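Aminopeptidase N (Francisella tularensis subsp. tularensis, PDB 5DLL) is a zinc-dependent M1-family aminopeptidase that releases N-terminal amino acids, preferably alanine, from peptides and probably helps degrade intracellular peptides. Local coordinates at residues V202-I214 with L223-H236. Numbering follows the deposited sequence.
Sequences VAGDLASIKDTYI and LEIYAFKQDIDKCH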
loop_
_atom_site.group_PDB
_atom_site.type_symbol
_atom_site.label_atom_id
_atom_site.label_comp_id
_atom_site.label_asym_id
_atom_site.label_seq_id
_atom_site.Cartn_x
_atom_site.Cartn_y
_atom_site.Cartn_z
ATOM N N VAL A 202 20.462 -13.468 7.712
ATOM C CA VAL A 202 20.598 -12.560 8.853
ATOM C C VAL A 202 21.465 -13.199 9.933
ATOM O O VAL A 202 21.289 -14.372 10.264
ATOM C CB VAL A 202 19.232 -12.209 9.472
ATOM C CG1 VAL A 202 19.416 -11.367 10.733
ATOM C CG2 VAL A 202 18.344 -11.498 8.459
ATOM N N ALA A 203 22.390 -12.418 10.482
ATOM C CA ALA A 203 23.240 -12.872 11.581
ATOM C C ALA A 203 23.465 -11.741 12.579
ATOM O O ALA A 203 23.894 -10.650 12.198
ATOM C CB ALA A 203 24.569 -13.380 11.049
ATOM N N GLY A 204 23.181 -12.002 13.853
ATOM C CA GLY A 204 23.318 -10.976 14.881
ATOM C C GLY A 204 23.035 -11.452 16.287
ATOM O O GLY A 204 22.747 -12.626 16.513
ATOM N N ASP A 205 23.129 -10.521 17.229
ATOM C CA ASP A 205 22.746 -10.752 18.619
ATOM C C ASP A 205 21.321 -10.208 18.819
ATOM O O ASP A 205 21.123 -9.034 19.152
ATOM C CB ASP A 205 23.755 -10.057 19.544
ATOM C CG ASP A 205 23.638 -10.491 20.995
ATOM O OD1 ASP A 205 22.671 -11.196 21.351
ATOM O OD2 ASP A 205 24.529 -10.111 21.787
ATOM N N LEU A 206 20.331 -11.069 18.596
ATOM C CA LEU A 206 18.926 -10.658 18.599
ATOM C C LEU A 206 18.091 -11.433 19.606
ATOM O O LEU A 206 18.221 -12.654 19.727
ATOM C CB LEU A 206 18.317 -10.848 17.207
ATOM C CG LEU A 206 18.879 -9.957 16.097
ATOM C CD1 LEU A 206 18.324 -10.380 14.747
ATOM C CD2 LEU A 206 18.581 -8.488 16.364
ATOM N N ALA A 207 17.231 -10.707 20.320
ATOM C CA ALA A 207 16.188 -11.310 21.146
ATOM C C ALA A 207 15.102 -11.900 20.248
ATOM O O ALA A 207 15.038 -11.602 19.051
ATOM C CB ALA A 207 15.591 -10.276 22.088
ATOM N N SER A 208 14.240 -12.728 20.830
ATOM C CA SER A 208 13.220 -13.424 20.056
ATOM C C SER A 208 11.931 -13.678 20.831
ATOM O O SER A 208 11.943 -13.815 22.053
ATOM C CB SER A 208 13.777 -14.760 19.556
ATOM O OG SER A 208 14.108 -15.617 20.638
ATOM N N ILE A 209 10.826 -13.723 20.092
ATOM C CA ILE A 209 9.562 -14.276 20.568
ATOM C C ILE A 209 9.307 -15.539 19.749
ATOM O O ILE A 209 9.127 -15.470 18.535
ATOM C CB ILE A 209 8.382 -13.303 20.339
ATOM C CG1 ILE A 209 8.568 -12.021 21.154
ATOM C CG2 ILE A 209 7.054 -13.970 20.689
ATOM C CD1 ILE A 209 7.680 -10.881 20.699
ATOM N N LYS A 210 9.306 -16.688 20.415
ATOM C CA LYS A 210 9.015 -17.954 19.753
ATOM C C LYS A 210 7.642 -18.475 20.175
ATOM O O LYS A 210 7.249 -18.360 21.336
ATOM C CB LYS A 210 10.112 -18.978 20.052
ATOM C CG LYS A 210 11.478 -18.552 19.543
ATOM C CD LYS A 210 12.358 -19.751 19.225
ATOM C CE LYS A 210 13.690 -19.331 18.620
ATOM N NZ LYS A 210 14.597 -18.713 19.624
ATOM N N ASP A 211 6.916 -19.035 19.213
ATOM C CA ASP A 211 5.553 -19.512 19.432
ATOM C C ASP A 211 5.260 -20.587 18.384
ATOM O O ASP A 211 6.163 -20.970 17.632
ATOM C CB ASP A 211 4.565 -18.346 19.315
ATOM C CG ASP A 211 3.252 -18.596 20.046
ATOM O OD1 ASP A 211 2.889 -19.768 20.287
ATOM O OD2 ASP A 211 2.568 -17.605 20.369
ATOM N N THR A 212 4.019 -21.074 18.341
ATOM C CA THR A 212 3.652 -22.186 17.463
ATOM C C THR A 212 2.292 -21.978 16.787
ATOM O O THR A 212 1.450 -21.220 17.270
ATOM C CB THR A 212 3.617 -23.515 18.249
ATOM O OG1 THR A 212 4.626 -23.506 19.266
ATOM C CG2 THR A 212 3.851 -24.702 17.327
ATOM N N TYR A 213 2.104 -22.652 15.655
ATOM C CA TYR A 213 0.835 -22.670 14.940
ATOM C C TYR A 213 0.612 -24.053 14.327
ATOM O O TYR A 213 1.465 -24.551 13.595
ATOM C CB TYR A 213 0.819 -21.605 13.835
ATOM C CG TYR A 213 -0.461 -21.614 13.032
ATOM C CD1 TYR A 213 -1.577 -20.907 13.465
ATOM C CD2 TYR A 213 -0.565 -22.354 11.859
ATOM C CE1 TYR A 213 -2.757 -20.928 12.746
ATOM C CE2 TYR A 213 -1.746 -22.387 11.135
ATOM C CZ TYR A 213 -2.836 -21.672 11.584
ATOM O OH TYR A 213 -4.010 -21.695 10.870
ATOM N N ILE A 214 -0.530 -24.669 14.626
ATOM C CA ILE A 214 -0.866 -25.979 14.070
ATOM C C ILE A 214 -1.608 -25.794 12.755
ATOM O O ILE A 214 -2.626 -25.102 12.696
ATOM C CB ILE A 214 -1.748 -26.811 15.025
ATOM C CG1 ILE A 214 -1.050 -27.018 16.378
ATOM C CG2 ILE A 214 -2.113 -28.149 14.385
ATOM C CD1 ILE A 214 0.074 -28.032 16.359
ATOM N N LEU A 223 7.079 -20.520 14.914
ATOM C CA LEU A 223 7.034 -19.097 14.578
ATOM C C LEU A 223 8.093 -18.370 15.407
ATOM O O LEU A 223 8.249 -18.648 16.599
ATOM C CB LEU A 223 5.642 -18.517 14.849
ATOM C CG LEU A 223 4.451 -19.249 14.216
ATOM C CD1 LEU A 223 3.161 -18.477 14.462
ATOM C CD2 LEU A 223 4.646 -19.471 12.723
ATOM N N GLU A 224 8.828 -17.456 14.772
ATOM C CA GLU A 224 9.968 -16.812 15.416
ATOM C C GLU A 224 10.145 -15.371 14.951
ATOM O O GLU A 224 10.612 -15.126 13.842
ATOM C CB GLU A 224 11.249 -17.606 15.137
ATOM C CG GLU A 224 11.163 -19.093 15.465
ATOM C CD GLU A 224 12.485 -19.823 15.317
ATOM O OE1 GLU A 224 13.385 -19.319 14.605
ATOM O OE2 GLU A 224 12.619 -20.911 15.916
ATOM N N ILE A 225 9.767 -14.421 15.801
ATOM C CA ILE A 225 10.062 -13.011 15.558
ATOM C C ILE A 225 11.369 -12.657 16.266
ATOM O O ILE A 225 11.523 -12.935 17.455
ATOM C CB ILE A 225 8.928 -12.088 16.051
ATOM C CG1 ILE A 225 7.656 -12.341 15.236
ATOM C CG2 ILE A 225 9.338 -10.623 15.941
ATOM C CD1 ILE A 225 6.453 -11.541 15.692
ATOM N N TYR A 226 12.297 -12.052 15.523
ATOM C CA TYR A 226 13.601 -11.648 16.043
ATOM C C TYR A 226 13.769 -10.131 15.970
ATOM O O TYR A 226 13.498 -9.513 14.939
ATOM C CB TYR A 226 14.721 -12.306 15.237
ATOM C CG TYR A 226 14.881 -13.789 15.481
ATOM C CD1 TYR A 226 15.647 -14.258 16.543
ATOM C CD2 TYR A 226 14.281 -14.722 14.642
ATOM C CE1 TYR A 226 15.804 -15.616 16.771
ATOM C CE2 TYR A 226 14.429 -16.083 14.861
ATOM C CZ TYR A 226 15.191 -16.527 15.927
ATOM O OH TYR A 226 15.344 -17.879 16.152
ATOM N N ALA A 227 14.225 -9.539 17.070
ATOM C CA ALA A 227 14.516 -8.107 17.126
ATOM C C ALA A 227 15.434 -7.805 18.308
ATOM O O ALA A 227 15.685 -8.671 19.142
ATOM C CB ALA A 227 13.228 -7.305 17.239
ATOM N N PHE A 228 15.936 -6.578 18.375
ATOM C CA PHE A 228 16.815 -6.174 19.470
ATOM C C PHE A 228 16.067 -6.211 20.801
ATOM O O PHE A 228 14.840 -6.117 20.834
ATOM C CB PHE A 228 17.374 -4.766 19.233
ATOM C CG PHE A 228 18.404 -4.691 18.137
ATOM C CD1 PHE A 228 19.658 -5.266 18.304
ATOM C CD2 PHE A 228 18.130 -4.022 16.948
ATOM C CE1 PHE A 228 20.611 -5.190 17.304
ATOM C CE2 PHE A 228 19.081 -3.942 15.945
ATOM C CZ PHE A 228 20.323 -4.527 16.121
ATOM N N LYS A 229 16.819 -6.345 21.889
ATOM C CA LYS A 229 16.265 -6.392 23.243
ATOM C C LYS A 229 15.231 -5.287 23.505
ATOM O O LYS A 229 14.183 -5.542 24.096
ATOM C CB LYS A 229 17.412 -6.306 24.267
ATOM C CG LYS A 229 16.998 -6.226 25.733
ATOM C CD LYS A 229 16.153 -7.414 26.165
ATOM C CE LYS A 229 15.888 -7.376 27.662
ATOM N NZ LYS A 229 14.939 -8.442 28.086
ATOM N N GLN A 230 15.529 -4.072 23.055
ATOM C CA GLN A 230 14.686 -2.902 23.342
ATOM C C GLN A 230 13.412 -2.815 22.480
ATOM O O GLN A 230 12.435 -2.171 22.877
ATOM C CB GLN A 230 15.499 -1.600 23.234
ATOM C CG GLN A 230 16.158 -1.338 21.881
ATOM C CD GLN A 230 17.559 -1.922 21.752
ATOM O OE1 GLN A 230 17.914 -2.893 22.428
ATOM N NE2 GLN A 230 18.357 -1.338 20.866
ATOM N N ASP A 231 13.426 -3.462 21.315
ATOM C CA ASP A 231 12.283 -3.458 20.391
ATOM C C ASP A 231 11.314 -4.644 20.572
ATOM O O ASP A 231 10.141 -4.552 20.198
ATOM C CB ASP A 231 12.784 -3.449 18.935
ATOM C CG ASP A 231 13.553 -2.180 18.573
ATOM O OD1 ASP A 231 13.270 -1.111 19.156
ATOM O OD2 ASP A 231 14.433 -2.250 17.686
ATOM N N ILE A 232 11.800 -5.748 21.140
ATOM C CA ILE A 232 11.061 -7.021 21.126
ATOM C C ILE A 232 9.725 -6.987 21.896
ATOM O O ILE A 232 8.757 -7.643 21.495
ATOM C CB ILE A 232 11.962 -8.199 21.606
ATOM C CG1 ILE A 232 11.381 -9.557 21.182
ATOM C CG2 ILE A 232 12.176 -8.162 23.118
ATOM C CD1 ILE A 232 11.256 -9.762 19.686
ATOM N N ASP A 233 9.668 -6.209 22.978
ATOM C CA ASP A 233 8.457 -6.114 23.808
ATOM C C ASP A 233 7.243 -5.550 23.058
ATOM O O ASP A 233 6.109 -5.785 23.461
ATOM C CB ASP A 233 8.723 -5.268 25.063
ATOM C CG ASP A 233 9.629 -5.968 26.069
ATOM O OD1 ASP A 233 10.096 -7.093 25.786
ATOM O OD2 ASP A 233 9.873 -5.386 27.149
ATOM N N LYS A 234 7.480 -4.818 21.972
ATOM C CA LYS A 234 6.402 -4.241 21.176
ATOM C C LYS A 234 6.121 -5.061 19.908
ATOM O O LYS A 234 5.468 -4.570 18.986
ATOM C CB LYS A 234 6.740 -2.789 20.810
ATOM C CG LYS A 234 7.025 -1.879 22.000
ATOM C CD LYS A 234 8.515 -1.780 22.316
ATOM C CE LYS A 234 8.785 -0.971 23.580
ATOM N NZ LYS A 234 8.487 -1.715 24.840
ATOM N N CYS A 235 6.598 -6.307 19.868
ATOM C CA CYS A 235 6.394 -7.188 18.710
ATOM C C CYS A 235 5.377 -8.309 18.966
ATOM O O CYS A 235 5.281 -9.249 18.177
ATOM C CB CYS A 235 7.732 -7.800 18.270
ATOM S SG CYS A 235 8.873 -6.628 17.502
ATOM N N HIS A 236 4.607 -8.206 20.048
ATOM C CA HIS A 236 3.681 -9.280 20.423
ATOM C C HIS A 236 2.406 -9.305 19.581
ATOM O O HIS A 236 1.882 -10.383 19.294
ATOM C CB HIS A 236 3.360 -9.225 21.919
ATOM C CG HIS A 236 4.494 -9.688 22.779
ATOM N ND1 HIS A 236 4.597 -10.982 23.242
ATOM C CD2 HIS A 236 5.594 -9.040 23.230
ATOM C CE1 HIS A 236 5.701 -11.106 23.958
ATOM N NE2 HIS A 236 6.324 -9.942 23.965
#
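Ile209 reaches from strand 207-214 over the residues that follow strand 220-227. Its CD1 stands over the centre of the His236 ring, 3.7 Å from the centroid and 10° off the ring normal, a CH-pi contact at the start of helix 236-253. Ile209 CG1 also lies 3.7 Å from Ile232 CG1, the two side chains running alongside each other with opposite sense, while CD1 touches Cys235 CB. Because CG1 of Ile209 is anti to its carbonyl carbon (chi1 -64°), this branch can meet all three. Just before the strand, where its partner has ended, Leu206 CD2 makes a second CH-pi contact over one face of the Phe228 ring, nearer its CD1-CE1 side, 4.0 Å from the centroid. The other face of the hairpin is more polar. There Lys210 crosses Glu224 with its aliphatic part, CE coming within 3.3 Å of Glu224 OE2, whereas NZ stays 4.7 Å from that oxygen. Tyr226 OH donates to Glu224 OE1 from above the carboxylate plane, and Ser208 CB comes within 3.5 Å of Tyr226 CE1, obliquely to the ring.

Between the two faces, the antiparallel backbones pair Ala207, Ile209 and Asp211 with Ala227, Ile225 and Leu223 through reciprocal hydrogen bonds. Ile209 N to Ile225 O is 2.8 Å, whereas the bond from Ala207 N to Ala227 O is weak, bent to 115°. Strand 207-214 is an outer strand of the mixed sheet, 220-227 its inner neighbour. Further out, Asp211 forms a salt bridge with Lys243 and Tyr213 OH bonds to Glu250, both on helix 236-253. The chemistry implies a two-sided hairpin: apolar where Ile209 meets the helix start, largely polar across Ser208, Lys210, Glu224 and Tyr226.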